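Local coordinates for envelope glycoprotein E (Human herpesvirus 1, PDB 2GIY) that binds the Fc part of host IgG and, as a heterodimer with gI, is required for cell-to-cell spread of the virus in epithelial cells, at residues V11-M15 with H157-H161; A39-Y45 with A101-R105. All blocks are in the same frame, centred on the assembly; numbering follows the deposited sequence.

How the contacts relate
Contact 1 and contact 2 belong to the same Ig V-like domain, the C-terminal part of the gE ectodomain, and their centres are about 16 Å apart. Contact 2 is nested within the long loop of chain that contact 1 closes. They meet directly at two points. Thr12 OG1 of contact 1 lies 2.6 Å from His40 NE2 of contact 2, a probable hydrogen bond, and Val11 CG2 packs on Tyr45 CD1 at 3.8 Å. Both contacts reach the six-stranded sheet, one through strand 155-165 and the other through strands 45-54 and 96-103. The broad region mapped for Fc binding, 24-169, takes in residues 157-161 and all of contact 2.

Contact 1: V11-M15 with H157-H161; sequences VTVRM and HAWGH
Val13 and His157 face each other across two strands that run nearly parallel, at 11°, with their axes 5.9 Å apart. Between 11-15 and 157-161 there is no direct backbone hydrogen bond. Instead water 1 sits between them, accepting from Val13 N at 3.0 Å and donating to His157 O at 2.8 Å. A second polar link comes from the imidazole of His157: Val11 O lies at the ring edge, in its plane, and takes a weak bond from ND1 across 3.2 Å, with an N-H...O angle of only 134°.

The apolar packing centres on Val13, whose side chain straddles two neighbours. Its CG1, anti to the backbone N, rests 3.6 Å from Ala158 CB, while CG2 goes to His157 CB and meets that side chain at about a right angle. His157 and Ala158 can both turn toward Val13 because a classic beta bulge opposite Val150 sets them there.

Sulfur and methyl of Met15 pack on backbone: SD lies 3.5 Å from Gly160 N, where there is no side chain in the way. A bend at chi3 (-62°) brings CE over Trp159 CA.

Strand 11-16 pairs with 34-39 through Thr12 and Arg14, while strand 155-165 pairs with 144-152. The contact thus lays 11-16 against the edge region of the six-stranded sheet through 155-165, with Met15 also touching Ile35 and Val150.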
loop_
_atom_site.group_PDB
_atom_site.type_symbol
_atom_site.label_atom_id
_atom_site.label_comp_id
_atom_site.label_asym_id
_atom_site.label_seq_id
_atom_site.Cartn_x
_atom_site.Cartn_y
_atom_site.Cartn_z
ATOM N N VAL A 11 10.223 -2.529 -10.424
ATOM C CA VAL A 11 8.860 -2.058 -10.618
ATOM C C VAL A 11 8.171 -1.810 -9.284
ATOM O O VAL A 11 8.389 -2.545 -8.322
ATOM C CB VAL A 11 8.022 -3.096 -11.401
ATOM C CG1 VAL A 11 6.632 -2.535 -11.697
ATOM C CG2 VAL A 11 8.740 -3.482 -12.686
ATOM N N THR A 12 7.351 -0.764 -9.231
ATOM C CA THR A 12 6.595 -0.444 -8.028
ATOM C C THR A 12 5.114 -0.625 -8.336
ATOM O O THR A 12 4.615 -0.096 -9.324
ATOM C CB THR A 12 6.820 1.013 -7.575
ATOM O OG1 THR A 12 8.154 1.160 -7.080
ATOM C CG2 THR A 12 5.829 1.388 -6.481
ATOM N N VAL A 13 4.419 -1.383 -7.497
ATOM C CA VAL A 13 2.994 -1.600 -7.693
ATOM C C VAL A 13 2.235 -1.106 -6.472
ATOM O O VAL A 13 2.572 -1.450 -5.338
ATOM C CB VAL A 13 2.665 -3.089 -7.913
ATOM C CG1 VAL A 13 1.161 -3.257 -8.149
ATOM C CG2 VAL A 13 3.454 -3.631 -9.100
ATOM N N ARG A 14 1.214 -0.290 -6.712
ATOM C CA ARG A 14 0.396 0.255 -5.637
ATOM C C ARG A 14 -1.039 -0.198 -5.876
ATOM O O ARG A 14 -1.533 -0.121 -6.997
ATOM C CB ARG A 14 0.480 1.786 -5.638
ATOM C CG ARG A 14 -0.078 2.435 -4.380
ATOM C CD ARG A 14 0.161 3.945 -4.335
ATOM N NE ARG A 14 -0.732 4.695 -5.217
ATOM C CZ ARG A 14 -0.555 4.848 -6.525
ATOM N NH1 ARG A 14 0.494 4.307 -7.129
ATOM N NH2 ARG A 14 -1.432 5.544 -7.234
ATOM N N MET A 15 -1.695 -0.688 -4.826
ATOM C CA MET A 15 -3.071 -1.159 -4.929
ATOM C C MET A 15 -3.978 -0.470 -3.913
ATOM O O MET A 15 -3.573 -0.211 -2.779
ATOM C CB MET A 15 -3.136 -2.673 -4.710
ATOM C CG MET A 15 -4.530 -3.262 -4.879
ATOM S SD MET A 15 -4.628 -5.002 -4.388
ATOM C CE MET A 15 -3.481 -5.738 -5.544
ATOM N N HIS A 157 4.293 -8.027 -5.479
ATOM C CA HIS A 157 4.660 -6.615 -5.378
ATOM C C HIS A 157 3.580 -5.779 -4.709
ATOM O O HIS A 157 3.810 -4.627 -4.347
ATOM C CB HIS A 157 4.985 -6.040 -6.757
ATOM C CG HIS A 157 6.358 -6.388 -7.233
ATOM N ND1 HIS A 157 7.239 -5.447 -7.721
ATOM C CD2 HIS A 157 7.021 -7.569 -7.250
ATOM C CE1 HIS A 157 8.386 -6.033 -8.016
ATOM N NE2 HIS A 157 8.281 -7.319 -7.739
ATOM N N ALA A 158 2.400 -6.364 -4.545
ATOM C CA ALA A 158 1.289 -5.689 -3.894
ATOM C C ALA A 158 0.166 -6.686 -3.686
ATOM O O ALA A 158 0.065 -7.677 -4.408
ATOM C CB ALA A 158 0.787 -4.517 -4.750
ATOM N N TRP A 159 -0.666 -6.436 -2.684
ATOM C CA TRP A 159 -1.812 -7.300 -2.434
ATOM C C TRP A 159 -2.843 -6.565 -1.598
ATOM O O TRP A 159 -2.536 -5.568 -0.933
ATOM C CB TRP A 159 -1.403 -8.605 -1.728
ATOM C CG TRP A 159 -1.051 -8.454 -0.272
ATOM C CD1 TRP A 159 0.164 -8.110 0.250
ATOM C CD2 TRP A 159 -1.932 -8.634 0.846
ATOM N NE1 TRP A 159 0.095 -8.069 1.625
ATOM C CE2 TRP A 159 -1.180 -8.384 2.016
ATOM C CE3 TRP A 159 -3.284 -8.981 0.972
ATOM C CZ2 TRP A 159 -1.737 -8.471 3.299
ATOM C CZ3 TRP A 159 -3.836 -9.066 2.249
ATOM C CH2 TRP A 159 -3.062 -8.812 3.393
ATOM N N GLY A 160 -4.077 -7.051 -1.652
ATOM C CA GLY A 160 -5.138 -6.443 -0.881
ATOM C C GLY A 160 -6.220 -7.471 -0.643
ATOM O O GLY A 160 -6.235 -8.518 -1.298
ATOM N N HIS A 161 -7.113 -7.194 0.298
ATOM C CA HIS A 161 -8.198 -8.122 0.577
ATOM C C HIS A 161 -9.547 -7.420 0.583
ATOM O O HIS A 161 -9.647 -6.226 0.892
ATOM C CB HIS A 161 -7.980 -8.829 1.921
ATOM C CG HIS A 161 -8.003 -7.909 3.105
ATOM N ND1 HIS A 161 -6.954 -7.073 3.422
ATOM C CD2 HIS A 161 -8.951 -7.695 4.049
ATOM C CE1 HIS A 161 -7.254 -6.383 4.509
ATOM N NE2 HIS A 161 -8.461 -6.741 4.909
HETATM O O HOH W 1 5.688 -2.735 -5.156
#

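Contact 2: A39-Y45 with A101-R105; sequences AHDDQTY and AGCSR
Cys103, a disulfide-bonded cysteine, sets its CB squarely over the Tyr45 ring, 3.6 Å from the centroid and 12° off the ring normal, a clear CH-pi contact. SG lies farther out above the same face. The ring is swung over Cys103 by its first torsion (chi1 66°), which tucks CG between the backbone N and the carbonyl carbon. In-plane at the ring's edge, OH meets water 5, which also donates weakly to Ser104 O.

The same two residues form an antiparallel hydrogen-bonded pair, with Tyr45 N to Cys103 O and Cys103 N to Tyr45 O both 2.9 Å. Just beside it, Thr44 CA approaches Cys103 O at 3.2 Å in a CA-H...O contact.

Ahead of Tyr45 the loop curls, shaped by an Asx turn in which Asp41 OD1 accepts from Gln43 N. Water 3 links the curl to Arg105: it donates to Asp41 O and Gln43 O and accepts from Arg105 N at 2.9 Å. The Arg105 chain, extended as far as CD and then bent, runs along the loop, its CB 3.9 Å from Ala39 CB and its CD beside Asp42 OD1, with the charges too far apart for a salt bridge.

The loop joins strand 34-39 to 45-54, and Asp41 OD2 reaches back to Gly10 N. Residues 101-105 cover the end of strand 96-103 and the turn into the loop after it, tied to helix 109-112 by the Cys103-Cys112 disulfide, while the His40 ring meets the rings of Tyr71 and His155 of the second subunit.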
loop_
_atom_site.group_PDB
_atom_site.type_symbol
_atom_site.label_atom_id
_atom_site.label_comp_id
_atom_site.label_asym_id
_atom_site.label_seq_id
_atom_site.Cartn_x
_atom_site.Cartn_y
_atom_site.Cartn_z
ATOM N N ALA A 39 7.333 1.391 -13.754
ATOM C CA ALA A 39 8.607 0.747 -14.071
ATOM C C ALA A 39 9.683 1.821 -13.959
ATOM O O ALA A 39 9.622 2.833 -14.652
ATOM C CB ALA A 39 8.577 0.169 -15.482
ATOM N N HIS A 40 10.665 1.597 -13.091
ATOM C CA HIS A 40 11.732 2.573 -12.866
ATOM C C HIS A 40 12.919 2.460 -13.819
ATOM O O HIS A 40 13.786 3.335 -13.845
ATOM C CB HIS A 40 12.210 2.477 -11.416
ATOM C CG HIS A 40 11.110 2.645 -10.415
ATOM N ND1 HIS A 40 10.341 3.787 -10.339
ATOM C CD2 HIS A 40 10.622 1.802 -9.473
ATOM C CE1 HIS A 40 9.427 3.638 -9.397
ATOM N NE2 HIS A 40 9.576 2.443 -8.857
ATOM N N ASP A 41 12.962 1.383 -14.594
ATOM C CA ASP A 41 14.033 1.182 -15.562
ATOM C C ASP A 41 13.428 0.639 -16.854
ATOM O O ASP A 41 12.205 0.606 -17.006
ATOM C CB ASP A 41 15.084 0.207 -15.019
ATOM C CG ASP A 41 14.484 -1.107 -14.559
ATOM O OD1 ASP A 41 13.643 -1.668 -15.292
ATOM O OD2 ASP A 41 14.864 -1.588 -13.467
ATOM N N ASP A 42 14.275 0.211 -17.782
ATOM C CA ASP A 42 13.784 -0.318 -19.048
ATOM C C ASP A 42 13.863 -1.832 -19.153
ATOM O O ASP A 42 13.836 -2.388 -20.249
ATOM C CB ASP A 42 14.537 0.328 -20.214
ATOM C CG ASP A 42 14.203 1.795 -20.372
ATOM O OD1 ASP A 42 13.009 2.119 -20.549
ATOM O OD2 ASP A 42 15.131 2.627 -20.316
ATOM N N GLN A 43 13.959 -2.501 -18.011
ATOM C CA GLN A 43 14.020 -3.956 -17.999
ATOM C C GLN A 43 12.642 -4.527 -18.320
ATOM O O GLN A 43 11.616 -3.936 -17.974
ATOM C CB GLN A 43 14.486 -4.459 -16.629
ATOM C CG GLN A 43 15.911 -4.048 -16.281
ATOM C CD GLN A 43 16.928 -4.615 -17.253
ATOM O OE1 GLN A 43 17.175 -5.820 -17.275
ATOM N NE2 GLN A 43 17.517 -3.749 -18.070
ATOM N N THR A 44 12.624 -5.674 -18.988
ATOM C CA THR A 44 11.370 -6.329 -19.346
ATOM C C THR A 44 10.894 -7.158 -18.156
ATOM O O THR A 44 11.700 -7.776 -17.462
ATOM C CB THR A 44 11.564 -7.267 -20.555
ATOM O OG1 THR A 44 12.102 -6.521 -21.653
ATOM C CG2 THR A 44 10.236 -7.880 -20.977
ATOM N N TYR A 45 9.590 -7.171 -17.917
ATOM C CA TYR A 45 9.057 -7.945 -16.807
ATOM C C TYR A 45 7.732 -8.603 -17.155
ATOM O O TYR A 45 7.088 -8.256 -18.149
ATOM C CB TYR A 45 8.872 -7.060 -15.563
ATOM C CG TYR A 45 7.825 -5.964 -15.685
ATOM C CD1 TYR A 45 8.132 -4.732 -16.272
ATOM C CD2 TYR A 45 6.531 -6.151 -15.190
ATOM C CE1 TYR A 45 7.176 -3.712 -16.358
ATOM C CE2 TYR A 45 5.568 -5.140 -15.274
ATOM C CZ TYR A 45 5.898 -3.926 -15.858
ATOM O OH TYR A 45 4.944 -2.932 -15.945
ATOM N N ALA A 101 2.839 -10.234 -20.356
ATOM C CA ALA A 101 4.189 -10.650 -20.702
ATOM C C ALA A 101 4.860 -9.640 -21.619
ATOM O O ALA A 101 4.192 -8.971 -22.413
ATOM C CB ALA A 101 4.155 -12.023 -21.359
ATOM N N GLY A 102 6.181 -9.538 -21.502
ATOM C CA GLY A 102 6.937 -8.603 -22.320
ATOM C C GLY A 102 6.652 -7.163 -21.935
ATOM O O GLY A 102 6.743 -6.260 -22.763
ATOM N N CYS A 103 6.306 -6.947 -20.671
ATOM C CA CYS A 103 5.997 -5.608 -20.183
ATOM C C CYS A 103 7.255 -4.779 -19.967
ATOM O O CYS A 103 8.332 -5.319 -19.728
ATOM C CB CYS A 103 5.238 -5.690 -18.856
ATOM S SG CYS A 103 3.736 -6.714 -18.897
ATOM N N SER A 104 7.109 -3.464 -20.047
ATOM C CA SER A 104 8.227 -2.557 -19.819
ATOM C C SER A 104 7.701 -1.141 -19.673
ATOM O O SER A 104 6.510 -0.880 -19.874
ATOM C CB SER A 104 9.227 -2.616 -20.978
ATOM O OG SER A 104 8.669 -2.062 -22.153
ATOM N N ARG A 105 8.597 -0.227 -19.321
ATOM C CA ARG A 105 8.238 1.171 -19.151
ATOM C C ARG A 105 7.557 1.707 -20.402
ATOM O O ARG A 105 6.597 2.475 -20.309
ATOM C CB ARG A 105 9.490 1.997 -18.843
ATOM C CG ARG A 105 9.285 3.501 -18.937
ATOM C CD ARG A 105 10.589 4.256 -18.707
ATOM N NE ARG A 105 10.916 4.383 -17.290
ATOM C CZ ARG A 105 10.248 5.152 -16.436
ATOM N NH1 ARG A 105 9.212 5.868 -16.856
ATOM N NH2 ARG A 105 10.619 5.217 -15.163
HETATM O O HOH W 2 10.669 6.141 -11.952
HETATM O O HOH W 3 10.812 -1.425 -17.930
HETATM O O HOH W 4 11.093 0.283 -21.845
HETATM O O HOH W 5 5.581 -0.635 -17.131
#